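PDB 5YS9: acyl-coenzyme A oxidase 3 from Yarrowia lipolytica, which uses FAD and molecular oxygen to oxidise acyl-CoA substrates to trans-2-enoyl-CoA, releasing hydrogen peroxide in peroxisomal fatty acid beta-oxidation. Local coordinates for residues T179-T184 against N268-R273; I189-P192 against A196-W199; K222-K227 against V289-L294. All coordinates share one frame; numbering follows the deposited sequence.

Overall arrangement
All three contacts reach the mixed sheet of the middle domain, but at different depths. Interactions 1 and 3 lie at the protein surface, their centres about 17 Å apart, whereas interaction 2 is partly buried. Interaction 2 is nested in the chain loop that interaction 1 closes, and the two touch directly: Val269 and Ile189 share a probable backbone hydrogen bond, for strands 186-190 and 262-272 are neighbours. The chemistry follows the location. Interaction 1 combines arginines, a threonine and a tyrosine with nearby carboxylates, interaction 2 brings together methyls and a proline ring, and interaction 3 sets a valine on a tyrosine face beside a lysine and a glutamine.

Interaction 1: residues T179-T184 against N268-R273; sequences TYIQDT and NVRIPR
Thr184 and Arg270 converge on a single carboxylate oxygen, Glu186 OE1, which Thr184 OG1 engages by a hydrogen bond and Arg270 NH1 by a salt bridge. The two also approach each other, with Thr184 OG1 3.3 Å from Arg270 NH1, at the edge of the guanidinium and in its plane. Their side chains meet at about a right angle, and Thr184 CG2 lies alongside the same nitrogen, 4.0 Å from Arg270 NH1. Arg270 gets there through a bend at chi2 (-131°), which brings its end nearer to the turn than its CB. Ile181 adds a looser apolar flank, its CG2 4.5 Å from Arg270 NH1.

The second half of the contact is made by the aliphatic part of Arg273. Its CD comes obliquely to the Tyr180 ring, 3.7 Å from Tyr180 CE1, and Arg273 CG follows at 4.0 Å from that same carbon. Ring and guanidinium planes are 84° apart, so the charged group does not stack on the tyrosine. The chain turns instead at chi3 (93°), and Arg273 NH2 forms a salt bridge with Asp185 OD2 while Tyr180 OH hydrogen-bonds to Asp185 OD1. One aspartate thus ties both polar ends, and Val283 O takes Arg273 NE.

Strand 186-190 runs antiparallel to both 177-181 and 262-272. The contact therefore joins two strands separated by a third, beside the turn that leads from 177-181 into 186-190 at the surface of the middle domain.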
loop_
_atom_site.group_PDB
_atom_site.type_symbol
_atom_site.label_atom_id
_atom_site.label_comp_id
_atom_site.label_asym_id
_atom_site.label_seq_id
_atom_site.Cartn_x
_atom_site.Cartn_y
_atom_site.Cartn_z
ATOM N N THR A 179 1.642 32.629 27.567
ATOM C CA THR A 179 2.397 33.725 28.145
ATOM C C THR A 179 1.865 34.036 29.532
ATOM O O THR A 179 0.673 34.287 29.665
ATOM C CB THR A 179 2.329 34.952 27.233
ATOM O OG1 THR A 179 2.898 34.610 25.967
ATOM C CG2 THR A 179 3.156 36.049 27.799
ATOM N N TYR A 180 2.716 33.994 30.565
ATOM C CA TYR A 180 2.238 34.221 31.932
ATOM C C TYR A 180 1.994 35.719 32.117
ATOM O O TYR A 180 2.828 36.524 31.725
ATOM C CB TYR A 180 3.219 33.668 33.002
ATOM C CG TYR A 180 2.724 33.865 34.445
ATOM C CD1 TYR A 180 1.553 33.265 34.887
ATOM C CD2 TYR A 180 3.410 34.679 35.345
ATOM C CE1 TYR A 180 1.079 33.463 36.169
ATOM C CE2 TYR A 180 2.955 34.872 36.647
ATOM C CZ TYR A 180 1.788 34.268 37.053
ATOM O OH TYR A 180 1.302 34.450 38.324
ATOM N N ILE A 181 0.837 36.053 32.670
ATOM C CA ILE A 181 0.539 37.391 33.120
ATOM C C ILE A 181 0.361 37.358 34.628
ATOM O O ILE A 181 -0.572 36.767 35.131
ATOM C CB ILE A 181 -0.759 37.887 32.485
ATOM C CG1 ILE A 181 -0.689 37.735 30.978
ATOM C CG2 ILE A 181 -1.015 39.330 32.849
ATOM C CD1 ILE A 181 0.603 38.240 30.395
ATOM N N GLN A 182 1.252 38.022 35.344
ATOM C CA GLN A 182 1.217 38.027 36.797
ATOM C C GLN A 182 -0.005 38.696 37.372
ATOM O O GLN A 182 -0.544 38.266 38.371
ATOM C CB GLN A 182 2.459 38.668 37.372
ATOM C CG GLN A 182 2.759 38.200 38.770
ATOM C CD GLN A 182 4.191 38.436 39.141
ATOM O OE1 GLN A 182 5.056 38.513 38.277
ATOM N NE2 GLN A 182 4.453 38.560 40.429
ATOM N N ASP A 183 -0.430 39.763 36.724
ATOM C CA ASP A 183 -1.460 40.620 37.244
ATOM C C ASP A 183 -2.727 39.843 37.452
ATOM O O ASP A 183 -3.402 40.015 38.448
ATOM C CB ASP A 183 -1.748 41.705 36.217
ATOM C CG ASP A 183 -1.440 43.087 36.726
ATOM O OD1 ASP A 183 -2.313 43.673 37.399
ATOM O OD2 ASP A 183 -0.337 43.592 36.447
ATOM N N THR A 184 -3.065 38.998 36.497
ATOM C CA THR A 184 -4.265 38.202 36.605
ATOM C C THR A 184 -4.006 36.760 36.971
ATOM O O THR A 184 -4.932 35.998 37.134
ATOM C CB THR A 184 -5.054 38.264 35.309
ATOM O OG1 THR A 184 -4.156 38.086 34.219
ATOM C CG2 THR A 184 -5.695 39.609 35.174
ATOM N N ASN A 268 -5.447 34.858 21.934
ATOM C CA ASN A 268 -5.475 35.548 23.211
ATOM C C ASN A 268 -6.419 34.944 24.224
ATOM O O ASN A 268 -7.108 35.642 24.949
ATOM C CB ASN A 268 -5.724 37.034 22.974
ATOM C CG ASN A 268 -4.658 37.621 22.049
ATOM O OD1 ASN A 268 -3.447 37.452 22.292
ATOM N ND2 ASN A 268 -5.093 38.243 20.947
ATOM N N VAL A 269 -6.399 33.623 24.285
ATOM C CA VAL A 269 -7.284 32.884 25.168
ATOM C C VAL A 269 -6.683 32.901 26.581
ATOM O O VAL A 269 -5.524 32.534 26.794
ATOM C CB VAL A 269 -7.460 31.453 24.653
ATOM C CG1 VAL A 269 -8.200 30.580 25.634
ATOM C CG2 VAL A 269 -8.179 31.500 23.326
ATOM N N ARG A 270 -7.486 33.343 27.523
ATOM C CA ARG A 270 -7.046 33.575 28.867
ATOM C C ARG A 270 -7.377 32.326 29.664
ATOM O O ARG A 270 -8.512 31.889 29.658
ATOM C CB ARG A 270 -7.755 34.827 29.408
ATOM C CG ARG A 270 -7.327 36.157 28.749
ATOM C CD ARG A 270 -7.008 37.209 29.828
ATOM N NE ARG A 270 -6.560 38.545 29.372
ATOM C CZ ARG A 270 -5.723 39.364 30.038
ATOM N NH1 ARG A 270 -5.179 39.026 31.217
ATOM N NH2 ARG A 270 -5.405 40.545 29.513
ATOM N N ILE A 271 -6.382 31.704 30.292
ATOM C CA ILE A 271 -6.647 30.582 31.206
ATOM C C ILE A 271 -5.978 30.820 32.570
ATOM O O ILE A 271 -4.943 31.474 32.623
ATOM C CB ILE A 271 -6.187 29.200 30.659
ATOM C CG1 ILE A 271 -4.697 29.150 30.431
ATOM C CG2 ILE A 271 -6.929 28.826 29.381
ATOM C CD1 ILE A 271 -4.212 27.754 30.163
ATOM N N PRO A 272 -6.535 30.261 33.664
ATOM C CA PRO A 272 -5.793 30.419 34.930
ATOM C C PRO A 272 -4.431 29.698 34.873
ATOM O O PRO A 272 -4.301 28.716 34.142
ATOM C CB PRO A 272 -6.736 29.795 35.978
ATOM C CG PRO A 272 -8.081 29.681 35.317
ATOM C CD PRO A 272 -7.762 29.459 33.851
ATOM N N ARG A 273 -3.431 30.204 35.595
ATOM C CA ARG A 273 -2.150 29.483 35.829
ATOM C C ARG A 273 -2.316 27.988 36.213
ATOM O O ARG A 273 -1.550 27.096 35.779
ATOM C CB ARG A 273 -1.362 30.169 36.953
ATOM C CG ARG A 273 0.087 29.720 37.131
ATOM C CD ARG A 273 0.777 30.453 38.303
ATOM N NE ARG A 273 0.633 29.640 39.520
ATOM C CZ ARG A 273 -0.218 29.852 40.516
ATOM N NH1 ARG A 273 -0.270 28.984 41.511
ATOM N NH2 ARG A 273 -1.002 30.915 40.539
#

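Interaction 2: residues I189-P192 against A196-W199; sequences INTP and ATKW
Thr191 aims its methyl at the Ala196-Thr197 peptide, with CG2 3.5 Å from Ala196 O and 3.7 Å from Thr197 N. This follows from its first torsion (chi1 -54°), which sets CG2 anti to the backbone N and leaves OG1 beside that nitrogen, hydrogen-bonded to Phe266 N. The CA-CB bond of Ala196 points back across the contact, and its methyl is met by two groups: Thr191 CG2 lies 4.0 Å from Ala196 CB, and the ring of Pro192 brings CD equally near to that CB. Thr197 is oriented the other way. Its CB points away from Thr191, and its OG1 is hydrogen-bonded to Thr194 O within the short connection between the segments, and to Gln265 NE2.

The contact thus closes the link between strands 186-190 and 198-201, both of which pair antiparallel with strand 262-272. The Thr197 side chain is about 12 Å from a bound FAD, too far to touch it. Chemically, the two segments meet through methyls, a proline ring and the atoms of a peptide, while both threonine hydroxyls are satisfied elsewhere; the fit between them therefore depends on shape and not on polar pairing.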
loop_
_atom_site.group_PDB
_atom_site.type_symbol
_atom_site.label_atom_id
_atom_site.label_comp_id
_atom_site.label_asym_id
_atom_site.label_seq_id
_atom_site.Cartn_x
_atom_site.Cartn_y
_atom_site.Cartn_z
ATOM N N ILE A 189 -2.906 31.837 25.880
ATOM C CA ILE A 189 -2.628 30.873 24.823
ATOM C C ILE A 189 -2.865 31.504 23.444
ATOM O O ILE A 189 -3.975 31.992 23.164
ATOM C CB ILE A 189 -3.496 29.619 24.926
ATOM C CG1 ILE A 189 -3.494 29.039 26.376
ATOM C CG2 ILE A 189 -3.021 28.596 23.898
ATOM C CD1 ILE A 189 -2.116 28.870 27.003
ATOM N N ASN A 190 -1.819 31.512 22.603
ATOM C CA ASN A 190 -1.883 32.196 21.328
ATOM C C ASN A 190 -1.231 31.409 20.200
ATOM O O ASN A 190 -0.119 30.875 20.332
ATOM C CB ASN A 190 -1.306 33.628 21.393
ATOM C CG ASN A 190 -1.718 34.479 20.196
ATOM O OD1 ASN A 190 -2.916 34.829 20.018
ATOM N ND2 ASN A 190 -0.747 34.770 19.329
ATOM N N THR A 191 -1.948 31.386 19.080
ATOM C CA THR A 191 -1.467 30.840 17.828
ATOM C C THR A 191 -0.930 32.054 17.000
ATOM O O THR A 191 -1.704 32.804 16.447
ATOM C CB THR A 191 -2.654 30.151 17.066
ATOM O OG1 THR A 191 -3.320 29.172 17.892
ATOM C CG2 THR A 191 -2.162 29.518 15.765
ATOM N N PRO A 192 0.393 32.235 16.868
ATOM C CA PRO A 192 0.902 33.493 16.223
ATOM C C PRO A 192 0.680 33.682 14.686
ATOM O O PRO A 192 0.508 34.794 14.221
ATOM C CB PRO A 192 2.389 33.474 16.558
ATOM C CG PRO A 192 2.713 31.994 16.709
ATOM C CD PRO A 192 1.487 31.357 17.326
ATOM N N ALA A 196 0.885 27.725 12.744
ATOM C CA ALA A 196 0.933 27.110 14.052
ATOM C C ALA A 196 -0.441 26.637 14.480
ATOM O O ALA A 196 -0.665 26.329 15.629
ATOM C CB ALA A 196 1.525 28.056 15.075
ATOM N N THR A 197 -1.375 26.618 13.547
ATOM C CA THR A 197 -2.693 26.101 13.833
ATOM C C THR A 197 -2.558 24.646 14.231
ATOM O O THR A 197 -1.923 23.871 13.541
ATOM C CB THR A 197 -3.586 26.175 12.576
ATOM O OG1 THR A 197 -3.797 27.535 12.212
ATOM C CG2 THR A 197 -4.915 25.540 12.807
ATOM N N LYS A 198 -3.185 24.272 15.333
ATOM C CA LYS A 198 -3.263 22.888 15.721
ATOM C C LYS A 198 -3.963 22.103 14.587
ATOM O O LYS A 198 -4.844 22.672 13.854
ATOM C CB LYS A 198 -3.979 22.685 17.048
ATOM C CG LYS A 198 -3.343 23.339 18.251
ATOM C CD LYS A 198 -1.903 22.874 18.467
ATOM C CE LYS A 198 -1.324 23.304 19.813
ATOM N NZ LYS A 198 0.119 22.941 19.965
ATOM N N TRP A 199 -3.498 20.859 14.406
ATOM C CA TRP A 199 -3.844 20.075 13.244
ATOM C C TRP A 199 -3.875 18.622 13.582
ATOM O O TRP A 199 -3.100 18.168 14.400
ATOM C CB TRP A 199 -2.842 20.313 12.094
ATOM C CG TRP A 199 -3.518 20.147 10.727
ATOM C CD1 TRP A 199 -3.554 19.017 9.959
ATOM C CD2 TRP A 199 -4.311 21.110 10.033
ATOM N NE1 TRP A 199 -4.317 19.221 8.825
ATOM C CE2 TRP A 199 -4.769 20.511 8.838
ATOM C CE3 TRP A 199 -4.664 22.430 10.288
ATOM C CZ2 TRP A 199 -5.546 21.204 7.896
ATOM C CZ3 TRP A 199 -5.462 23.118 9.338
ATOM C CH2 TRP A 199 -5.882 22.501 8.176
#

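Interaction 3: residues K222-K227 against V289-L294; sequences KDYGVK and VSQPPL
Tyr224 and Val289 join two antiparallel pairs of strands: the beta hairpin of 210-219 and 222-232 in the middle domain, and the small two-stranded sheet of 282-283 and 289-290. The touching parts of the segments run at 68° to each other. From CB, which points toward the 289-294 segment, the Tyr224 side chain leaves with CG beside the backbone N (chi1 -69°), and the ring slides past the valine in the opposite direction, with one face against its branches. At its root, CG has Val289 CG1 4.0 Å away. Farther along one edge, CD2 is 3.6 Å from that same Val289 CG1, and CE2 keeps close to it as well. On the other edge CE1 is 3.7 Å from Val289 CG2, which is just as near to CZ and lies 4.0 Å from the phenolic OH of Tyr224.

The two branches of the valine thus divide the ring lengthwise, both lying over one face. CG2 makes a CH-pi contact, 3.9 Å from the centroid of the Tyr224 ring and 20° off its normal. Replacing Tyr224 by an alanine is likely to strip both Val289 methyls of the aromatic face they lie on and to open a gap between the hairpin and the small sheet.

Beyond the ring, Lys227 and Gln291 approach from opposite directions, bringing the ammonium up to the amide, with Lys227 NZ 3.8 Å from Gln291 CD. Leu217 pairs through its backbone with both Tyr224 and Gly225, and the positive phi of Gly225 suits a glycine. Asp223 closes an Asx turn at this point: its OD1 accepts a nearly straight bond from Gly225 N at 2.9 Å.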
loop_
_atom_site.group_PDB
_atom_site.type_symbol
_atom_site.label_atom_id
_atom_site.label_comp_id
_atom_site.label_asym_id
_atom_site.label_seq_id
_atom_site.Cartn_x
_atom_site.Cartn_y
_atom_site.Cartn_z
ATOM N N LYS A 222 11.305 34.879 28.843
ATOM C CA LYS A 222 12.116 33.686 28.807
ATOM C C LYS A 222 11.283 32.558 28.259
ATOM O O LYS A 222 10.149 32.379 28.651
ATOM C CB LYS A 222 12.605 33.334 30.204
ATOM C CG LYS A 222 13.551 32.149 30.269
ATOM C CD LYS A 222 14.741 32.466 31.156
ATOM C CE LYS A 222 15.406 31.223 31.730
ATOM N NZ LYS A 222 16.067 31.491 33.039
ATOM N N ASP A 223 11.854 31.810 27.328
ATOM C CA ASP A 223 11.182 30.669 26.757
ATOM C C ASP A 223 11.646 29.440 27.502
ATOM O O ASP A 223 12.806 29.084 27.462
ATOM C CB ASP A 223 11.558 30.560 25.290
ATOM C CG ASP A 223 10.689 29.598 24.521
ATOM O OD1 ASP A 223 10.313 28.546 25.049
ATOM O OD2 ASP A 223 10.401 29.894 23.359
ATOM N N TYR A 224 10.720 28.786 28.175
ATOM C CA TYR A 224 11.009 27.524 28.896
ATOM C C TYR A 224 10.642 26.231 28.148
ATOM O O TYR A 224 10.526 25.191 28.775
ATOM C CB TYR A 224 10.281 27.518 30.251
ATOM C CG TYR A 224 10.863 28.502 31.185
ATOM C CD1 TYR A 224 10.398 29.812 31.215
ATOM C CD2 TYR A 224 11.912 28.152 32.035
ATOM C CE1 TYR A 224 10.939 30.746 32.076
ATOM C CE2 TYR A 224 12.452 29.077 32.895
ATOM C CZ TYR A 224 11.961 30.367 32.898
ATOM O OH TYR A 224 12.483 31.293 33.724
ATOM N N GLY A 225 10.445 26.270 26.833
ATOM C CA GLY A 225 10.067 25.065 26.084
ATOM C C GLY A 225 8.591 24.699 26.228
ATOM O O GLY A 225 7.810 25.373 26.936
ATOM N N VAL A 226 8.226 23.602 25.566
ATOM C CA VAL A 226 6.855 23.198 25.374
ATOM C C VAL A 226 6.315 22.479 26.611
ATOM O O VAL A 226 6.939 21.547 27.088
ATOM C CB VAL A 226 6.756 22.287 24.120
ATOM C CG1 VAL A 226 5.366 21.666 23.973
ATOM C CG2 VAL A 226 7.159 23.064 22.863
ATOM N N LYS A 227 5.174 22.929 27.138
ATOM C CA LYS A 227 4.501 22.254 28.256
ATOM C C LYS A 227 3.061 22.103 27.881
ATOM O O LYS A 227 2.662 22.480 26.791
ATOM C CB LYS A 227 4.579 23.090 29.555
ATOM C CG LYS A 227 5.939 23.684 29.900
ATOM C CD LYS A 227 6.991 22.617 30.137
ATOM C CE LYS A 227 8.367 23.252 30.059
ATOM N NZ LYS A 227 9.450 22.253 30.204
ATOM N N VAL A 289 9.780 29.736 37.916
ATOM C CA VAL A 289 9.694 28.458 37.216
ATOM C C VAL A 289 10.725 27.494 37.808
ATOM O O VAL A 289 11.887 27.879 37.953
ATOM C CB VAL A 289 9.999 28.647 35.710
ATOM C CG1 VAL A 289 9.944 27.330 34.938
ATOM C CG2 VAL A 289 9.076 29.697 35.093
ATOM N N SER A 290 10.278 26.266 38.124
ATOM C CA SER A 290 11.089 25.168 38.652
ATOM C C SER A 290 10.793 23.884 37.879
ATOM O O SER A 290 9.677 23.672 37.440
ATOM C CB SER A 290 10.779 24.935 40.132
ATOM O OG SER A 290 9.499 25.451 40.474
ATOM N N GLN A 291 11.803 23.037 37.723
ATOM C CA GLN A 291 11.711 21.746 37.028
ATOM C C GLN A 291 12.516 20.693 37.822
ATOM O O GLN A 291 13.637 20.383 37.426
ATOM C CB GLN A 291 12.201 21.874 35.566
ATOM C CG GLN A 291 11.302 22.844 34.767
ATOM C CD GLN A 291 11.550 22.963 33.253
ATOM O OE1 GLN A 291 11.687 24.091 32.723
ATOM N NE2 GLN A 291 11.539 21.824 32.549
ATOM N N PRO A 292 11.943 20.152 38.949
ATOM C CA PRO A 292 12.686 19.246 39.877
ATOM C C PRO A 292 13.289 18.003 39.202
ATOM O O PRO A 292 12.919 17.688 38.077
ATOM C CB PRO A 292 11.625 18.838 40.937
ATOM C CG PRO A 292 10.526 19.850 40.846
ATOM C CD PRO A 292 10.571 20.433 39.445
ATOM N N PRO A 293 14.187 17.318 39.891
ATOM C CA PRO A 293 14.790 16.093 39.364
ATOM C C PRO A 293 13.779 14.966 39.147
ATOM O O PRO A 293 13.830 14.323 38.104
ATOM C CB PRO A 293 15.799 15.710 40.448
ATOM C CG PRO A 293 15.341 16.415 41.664
ATOM C CD PRO A 293 14.762 17.699 41.183
ATOM N N LEU A 294 12.866 14.744 40.090
ATOM C CA LEU A 294 11.742 13.837 39.853
ATOM C C LEU A 294 12.103 12.461 39.285
ATOM O O LEU A 294 11.754 12.139 38.158
ATOM C CB LEU A 294 10.651 14.515 39.029
ATOM C CG LEU A 294 9.663 15.295 39.892
ATOM C CD1 LEU A 294 9.144 16.507 39.141
ATOM C CD2 LEU A 294 8.519 14.400 40.332
#